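Local coordinates for N-acetylmuramoyl-L-alanine amidase (Peptoclostridium difficile, PDB 4RN7), which probably cleaves, as a zinc-dependent amidase domain, the bond between N-acetylmuramic acid and L-alanine in cell-wall peptidoglycan, at residues Y60-L63 with K64-A67; A111-V114 with Q115-V119. All coordinates share one frame; numbering follows the deposited sequence.

Interaction 1: Y60-L63 with K64-A67; sequences YISL and KDRA
Ile61 and Arg66 meet twice where the loop turns into helix 63-72, once through polar atoms and once through carbon. The carbonyl oxygen of Ile61 is gripped side-on by the guanidinium: Arg66 NE lies 2.9 Å from Ile61 O, and Arg66 NH2 lies 3.1 Å from the same oxygen. Both bonds run close to the guanidinium plane, but only NH2 uses a carbonyl lone pair; NE sits well above the carbonyl plane, 50° out of it. A water accepts from Ile61 N and, weakly, from Arg66 NH2 at the guanidinium edge. The carbon contact rests on the gamma-methyl of Ile61, which a chi1 of -53° sets anti to the backbone N: CG2 packs 3.5 Å from Arg66 CG and also meets the CB of Asp65. Ser62 is the N-cap of the helix. Its OG accepts from Asp65 N at 3.1 Å, a fairly straight capping bond, and so satisfies an amide of the first helical turn. Chi1 of 74° makes this possible by placing OG between the backbone N and carbonyl carbon. A second water joins Ser62 N to Asp65 OD2, a solvent-mediated link beside the cap. Ser62 O accepts from Arg66 N, also at 3.1 Å, the first of the i to i+4 bonds, and Leu63 O takes the next from Ala67 N at 3.2 Å. Beyond the turn, Arg66 NH1 forms a salt bridge with Asp9 and bonds Pro10 O, while NH2 bonds the carbonyl of the zinc ligand His12. The arginine thereby ties this capped helix start to the end of strand 4-10 and the loop carrying a metal ligand, while Leu63 packs against Val136 of helix 135-139.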
ATOM      1  N   TYR A  60      -7.329   6.960  14.109  1.00 33.65           N
ATOM      2  CA  TYR A  60      -7.222   5.539  14.427  1.00 38.33           C
ATOM      3  C   TYR A  60      -8.345   4.770  13.736  1.00 35.99           C
ATOM      4  O   TYR A  60      -9.520   5.147  13.854  1.00 34.87           O
ATOM      5  CB  TYR A  60      -7.309   5.301  15.945  1.00 36.52           C
ATOM      6  CG  TYR A  60      -7.275   3.830  16.297  1.00 40.78           C
ATOM      7  CD1 TYR A  60      -8.443   3.080  16.370  1.00 40.87           C
ATOM      8  CD2 TYR A  60      -6.068   3.181  16.523  1.00 40.50           C
ATOM      9  CE1 TYR A  60      -8.409   1.731  16.667  1.00 44.17           C
ATOM     10  CE2 TYR A  60      -6.026   1.836  16.818  1.00 52.07           C
ATOM     11  CZ  TYR A  60      -7.193   1.114  16.887  1.00 50.84           C
ATOM     12  OH  TYR A  60      -7.139  -0.227  17.187  1.00 53.09           O
ATOM     13  N   ILE A  61      -7.998   3.691  13.037  1.00 35.14           N
ATOM     14  CA  ILE A  61      -9.004   2.776  12.503  1.00 32.67           C
ATOM     15  C   ILE A  61      -8.606   1.317  12.746  1.00 34.35           C
ATOM     16  O   ILE A  61      -7.503   0.906  12.372  1.00 32.98           O
ATOM     17  CB  ILE A  61      -9.216   2.983  11.001  1.00 28.57           C
ATOM     18  CG1 ILE A  61      -9.520   4.451  10.695  1.00 35.71           C
ATOM     19  CG2 ILE A  61     -10.329   2.078  10.485  1.00 30.45           C
ATOM     20  CD1 ILE A  61      -9.742   4.703   9.240  1.00 33.26           C
ATOM     21  N   SER A  62      -9.493   0.541  13.375  1.00 37.09           N
ATOM     22  CA  SER A  62      -9.187  -0.869  13.645  1.00 45.43           C
ATOM     23  C   SER A  62      -9.075  -1.686  12.354  1.00 36.22           C
ATOM     24  O   SER A  62      -9.571  -1.264  11.308  1.00 32.11           O
ATOM     25  CB  SER A  62     -10.241  -1.490  14.552  1.00 45.60           C
ATOM     26  OG  SER A  62     -11.456  -1.716  13.854  1.00 37.34           O
ATOM     27  N   LEU A  63      -8.422  -2.848  12.412  1.00 37.86           N
ATOM     28  CA  LEU A  63      -8.290  -3.681  11.214  1.00 36.83           C
ATOM     29  C   LEU A  63      -9.660  -4.145  10.721  1.00 38.72           C
ATOM     30  O   LEU A  63      -9.929  -4.120   9.516  1.00 35.29           O
ATOM     31  CB  LEU A  63      -7.397  -4.899  11.482  1.00 38.31           C
ATOM     32  CG  LEU A  63      -5.984  -4.553  11.933  1.00 39.21           C
ATOM     33  CD1 LEU A  63      -5.157  -5.817  12.143  1.00 40.34           C
ATOM     34  CD2 LEU A  63      -5.340  -3.645  10.911  1.00 35.33           C
ATOM     35  N   LYS A  64     -10.512  -4.558  11.658  1.00 36.82           N
ATOM     36  CA  LYS A  64     -11.863  -4.994  11.336  1.00 34.07           C
ATOM     37  C   LYS A  64     -12.591  -3.880  10.588  1.00 37.93           C
ATOM     38  O   LYS A  64     -13.215  -4.120   9.551  1.00 36.29           O
ATOM     39  CB  LYS A  64     -12.623  -5.369  12.606  1.00 35.97           C
ATOM     40  CG  LYS A  64     -14.071  -5.784  12.363  1.00 46.27           C
ATOM     41  CD  LYS A  64     -14.730  -6.254  13.643  1.00 47.32           C
ATOM     42  CE  LYS A  64     -16.145  -6.742  13.381  1.00 51.56           C
ATOM     43  NZ  LYS A  64     -16.838  -7.105  14.637  1.00 62.23           N
ATOM     44  N   ASP A  65     -12.485  -2.658  11.101  1.00 39.34           N
ATOM     45  CA  ASP A  65     -13.168  -1.525  10.481  1.00 36.50           C
ATOM     46  C   ASP A  65     -12.667  -1.235   9.063  1.00 30.81           C
ATOM     47  O   ASP A  65     -13.460  -0.868   8.199  1.00 34.45           O
ATOM     48  CB  ASP A  65     -13.080  -0.272  11.363  1.00 34.76           C
ATOM     49  CG  ASP A  65     -14.099  -0.274  12.492  1.00 37.12           C
ATOM     50  OD1 ASP A  65     -14.868  -1.259  12.624  1.00 38.37           O
ATOM     51  OD2 ASP A  65     -14.149   0.714  13.269  1.00 36.32           O
ATOM     52  N   ARG A  66     -11.364  -1.387   8.811  1.00 26.03           N
ATOM     53  CA  ARG A  66     -10.841  -1.140   7.466  1.00 25.99           C
ATOM     54  C   ARG A  66     -11.446  -2.096   6.450  1.00 28.03           C
ATOM     55  O   ARG A  66     -11.823  -1.685   5.348  1.00 29.97           O
ATOM     56  CB  ARG A  66      -9.312  -1.227   7.442  1.00 27.33           C
ATOM     57  CG  ARG A  66      -8.665  -0.137   8.272  1.00 27.42           C
ATOM     58  CD  ARG A  66      -7.203  -0.413   8.588  1.00 28.47           C
ATOM     59  NE  ARG A  66      -6.714   0.509   9.616  1.00 28.91           N
ATOM     60  CZ  ARG A  66      -5.891   1.533   9.387  1.00 26.63           C
ATOM     61  NH1 ARG A  66      -5.437   1.778   8.161  1.00 28.71           N
ATOM     62  NH2 ARG A  66      -5.517   2.314  10.399  1.00 29.66           N
ATOM     63  N   ALA A  67     -11.557  -3.368   6.821  1.00 30.03           N
ATOM     64  CA  ALA A  67     -12.141  -4.354   5.915  1.00 32.82           C
ATOM     65  C   ALA A  67     -13.627  -4.065   5.718  1.00 29.90           C
ATOM     66  O   ALA A  67     -14.159  -4.213   4.619  1.00 33.31           O
ATOM     67  CB  ALA A  67     -11.926  -5.772   6.441  1.00 33.81           C
TER
HETATM   68  O   HOH W   1      -5.101   3.005  13.219  1.00 30.30           O
HETATM   69  O   HOH W   2     -11.806   1.882  14.372  1.00 34.56           O

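Interaction 2: A111-V114 with Q115-V119; sequences AQTV and QSTIV
Thr117 and Thr113 form a doubly bonded pair one turn apart on helix 107-122. The hydroxyl Thr117 OG1 donates to Thr113 O at 2.7 Å, and Thr117 N donates to the same oxygen at 3.0 Å, the two arriving from opposite faces of the carbonyl plane. Chi1 of -56° turns OG1 back over the preceding turn, anti to its own carbonyl carbon, so the hydroxyl is satisfied by the backbone of its own helix. Gln112 and Ser116 make a side-chain bond at the same spacing: Gln112 NE2 donates to Ser116 OG at 2.9 Å. This bond is bent, with an N-H...O angle of 131°, and OG lies 30° out of the amide plane. The Gln112 chain starts anti to the backbone N and bends at chi2, which folds its amide along the helix toward the serine. Beneath these side chains run the regular i to i+4 bonds, Gln115 N to Ala111 O, Ser116 N to Gln112 O and Ile118 N to Val114 O. On the apolar side, Val114 CG1 packs against Ile118 CD1 at 3.7 Å, the side chains lying at a slant to one another. Gln115 sends its amide away from the rest of this turn and into the sheet, bonding Thr97, the Ile95 carbonyl and Asp126, tying the helix to strands 95-99 and 126-131, with which it forms a beta-alpha-beta unit. Val114 and Ile118 rest on Ile147 of strand 144-151, while Thr117 and Ile118 meet helix 164-185 through Gln176 and Ile174.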
ATOM      1  N   ALA A 111      -0.927  -8.393  -7.006  1.00 35.74           N
ATOM      2  CA  ALA A 111       0.308  -8.230  -6.250  1.00 32.85           C
ATOM      3  C   ALA A 111       1.537  -8.272  -7.154  1.00 37.82           C
ATOM      4  O   ALA A 111       2.429  -7.434  -7.030  1.00 35.53           O
ATOM      5  CB  ALA A 111       0.411  -9.300  -5.163  1.00 33.57           C
ATOM      6  N   GLN A 112       1.594  -9.252  -8.050  1.00 38.21           N
ATOM      7  CA  GLN A 112       2.761  -9.382  -8.916  1.00 39.12           C
ATOM      8  C   GLN A 112       2.879  -8.206  -9.888  1.00 40.35           C
ATOM      9  O   GLN A 112       3.974  -7.680 -10.114  1.00 41.71           O
ATOM     10  CB  GLN A 112       2.745 -10.708  -9.679  1.00 44.51           C
ATOM     11  CG  GLN A 112       4.029 -10.968 -10.461  1.00 55.23           C
ATOM     12  CD  GLN A 112       5.264 -11.031  -9.567  1.00 62.66           C
ATOM     13  OE1 GLN A 112       5.568 -12.075  -8.992  1.00 71.36           O
ATOM     14  NE2 GLN A 112       5.976  -9.908  -9.445  1.00 47.13           N
ATOM     15  N   THR A 113       1.751  -7.794 -10.461  1.00 41.50           N
ATOM     16  CA  THR A 113       1.744  -6.691 -11.418  1.00 46.33           C
ATOM     17  C   THR A 113       2.194  -5.387 -10.751  1.00 35.65           C
ATOM     18  O   THR A 113       3.078  -4.691 -11.267  1.00 37.04           O
ATOM     19  CB  THR A 113       0.362  -6.539 -12.079  1.00 47.69           C
ATOM     20  OG1 THR A 113       0.047  -7.749 -12.776  1.00 46.95           O
ATOM     21  CG2 THR A 113       0.354  -5.383 -13.064  1.00 48.32           C
ATOM     22  N   VAL A 114       1.600  -5.076  -9.601  1.00 32.64           N
ATOM     23  CA  VAL A 114       1.987  -3.885  -8.846  1.00 29.95           C
ATOM     24  C   VAL A 114       3.454  -3.960  -8.403  1.00 38.02           C
ATOM     25  O   VAL A 114       4.223  -3.021  -8.630  1.00 33.06           O
ATOM     26  CB  VAL A 114       1.046  -3.642  -7.656  1.00 31.24           C
ATOM     27  CG1 VAL A 114       1.643  -2.620  -6.687  1.00 27.60           C
ATOM     28  CG2 VAL A 114      -0.327  -3.168  -8.161  1.00 34.61           C
ATOM     29  N   GLN A 115       3.849  -5.079  -7.802  1.00 32.73           N
ATOM     30  CA  GLN A 115       5.249  -5.262  -7.381  1.00 35.03           C
ATOM     31  C   GLN A 115       6.262  -5.069  -8.515  1.00 36.55           C
ATOM     32  O   GLN A 115       7.242  -4.333  -8.360  1.00 35.21           O
ATOM     33  CB  GLN A 115       5.440  -6.636  -6.731  1.00 30.11           C
ATOM     34  CG  GLN A 115       6.888  -6.967  -6.373  1.00 32.39           C
ATOM     35  CD  GLN A 115       7.353  -6.265  -5.112  1.00 33.49           C
ATOM     36  OE1 GLN A 115       6.543  -5.797  -4.310  1.00 33.06           O
ATOM     37  NE2 GLN A 115       8.671  -6.194  -4.925  1.00 30.85           N
ATOM     38  N   SER A 116       6.031  -5.718  -9.653  1.00 35.77           N
ATOM     39  CA  SER A 116       6.946  -5.586 -10.780  1.00 38.86           C
ATOM     40  C   SER A 116       7.008  -4.158 -11.313  1.00 41.10           C
ATOM     41  O   SER A 116       8.070  -3.683 -11.708  1.00 39.69           O
ATOM     42  CB  SER A 116       6.558  -6.554 -11.893  1.00 49.94           C
ATOM     43  OG  SER A 116       6.721  -7.887 -11.457  1.00 49.60           O
ATOM     44  N   THR A 117       5.869  -3.474 -11.311  1.00 36.57           N
ATOM     45  CA  THR A 117       5.813  -2.116 -11.835  1.00 41.09           C
ATOM     46  C   THR A 117       6.552  -1.152 -10.899  1.00 35.94           C
ATOM     47  O   THR A 117       7.295  -0.271 -11.357  1.00 38.58           O
ATOM     48  CB  THR A 117       4.355  -1.671 -12.050  1.00 41.78           C
ATOM     49  OG1 THR A 117       3.699  -2.616 -12.910  1.00 40.60           O
ATOM     50  CG2 THR A 117       4.315  -0.298 -12.702  1.00 43.87           C
ATOM     51  N   ILE A 118       6.351  -1.330  -9.596  1.00 33.77           N
ATOM     52  CA  ILE A 118       7.058  -0.534  -8.598  1.00 33.23           C
ATOM     53  C   ILE A 118       8.559  -0.665  -8.832  1.00 36.46           C
ATOM     54  O   ILE A 118       9.265   0.342  -8.916  1.00 39.61           O
ATOM     55  CB  ILE A 118       6.731  -0.988  -7.158  1.00 32.80           C
ATOM     56  CG1 ILE A 118       5.302  -0.617  -6.775  1.00 29.88           C
ATOM     57  CG2 ILE A 118       7.679  -0.332  -6.168  1.00 31.88           C
ATOM     58  CD1 ILE A 118       4.857  -1.248  -5.459  1.00 27.24           C
ATOM     59  N   VAL A 119       9.034  -1.900  -8.969  1.00 34.02           N
ATOM     60  CA  VAL A 119      10.458  -2.151  -9.193  1.00 39.49           C
ATOM     61  C   VAL A 119      11.019  -1.403 -10.412  1.00 46.97           C
ATOM     62  O   VAL A 119      12.188  -0.994 -10.422  1.00 45.78           O
ATOM     63  CB  VAL A 119      10.746  -3.669  -9.290  1.00 34.85           C
ATOM     64  CG1 VAL A 119      12.187  -3.923  -9.663  1.00 40.37           C
ATOM     65  CG2 VAL A 119      10.425  -4.327  -7.948  1.00 42.24           C
TER

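Overall arrangement
Both interactions are local, and each closes a single turn without enclosing a long loop. From the N terminus, the chain passes through the zinc ligands His12 and Glu28 before reaching interaction 1, which starts helix 63-72 after strand 49-53. It then supplies the third ligand, His82, on strand 77-84 and reaches interaction 2 within helix 107-122. The two follow in series, neither nesting nor crossing. They lie on opposite sides of the chain's centre, about 25 Å apart between centres and about 17 Å between nearest atoms. Interaction 1 is linked to the strand 4-10 side of the mixed sheet, interaction 2 to strands 95-99, 126-131 and 144-151.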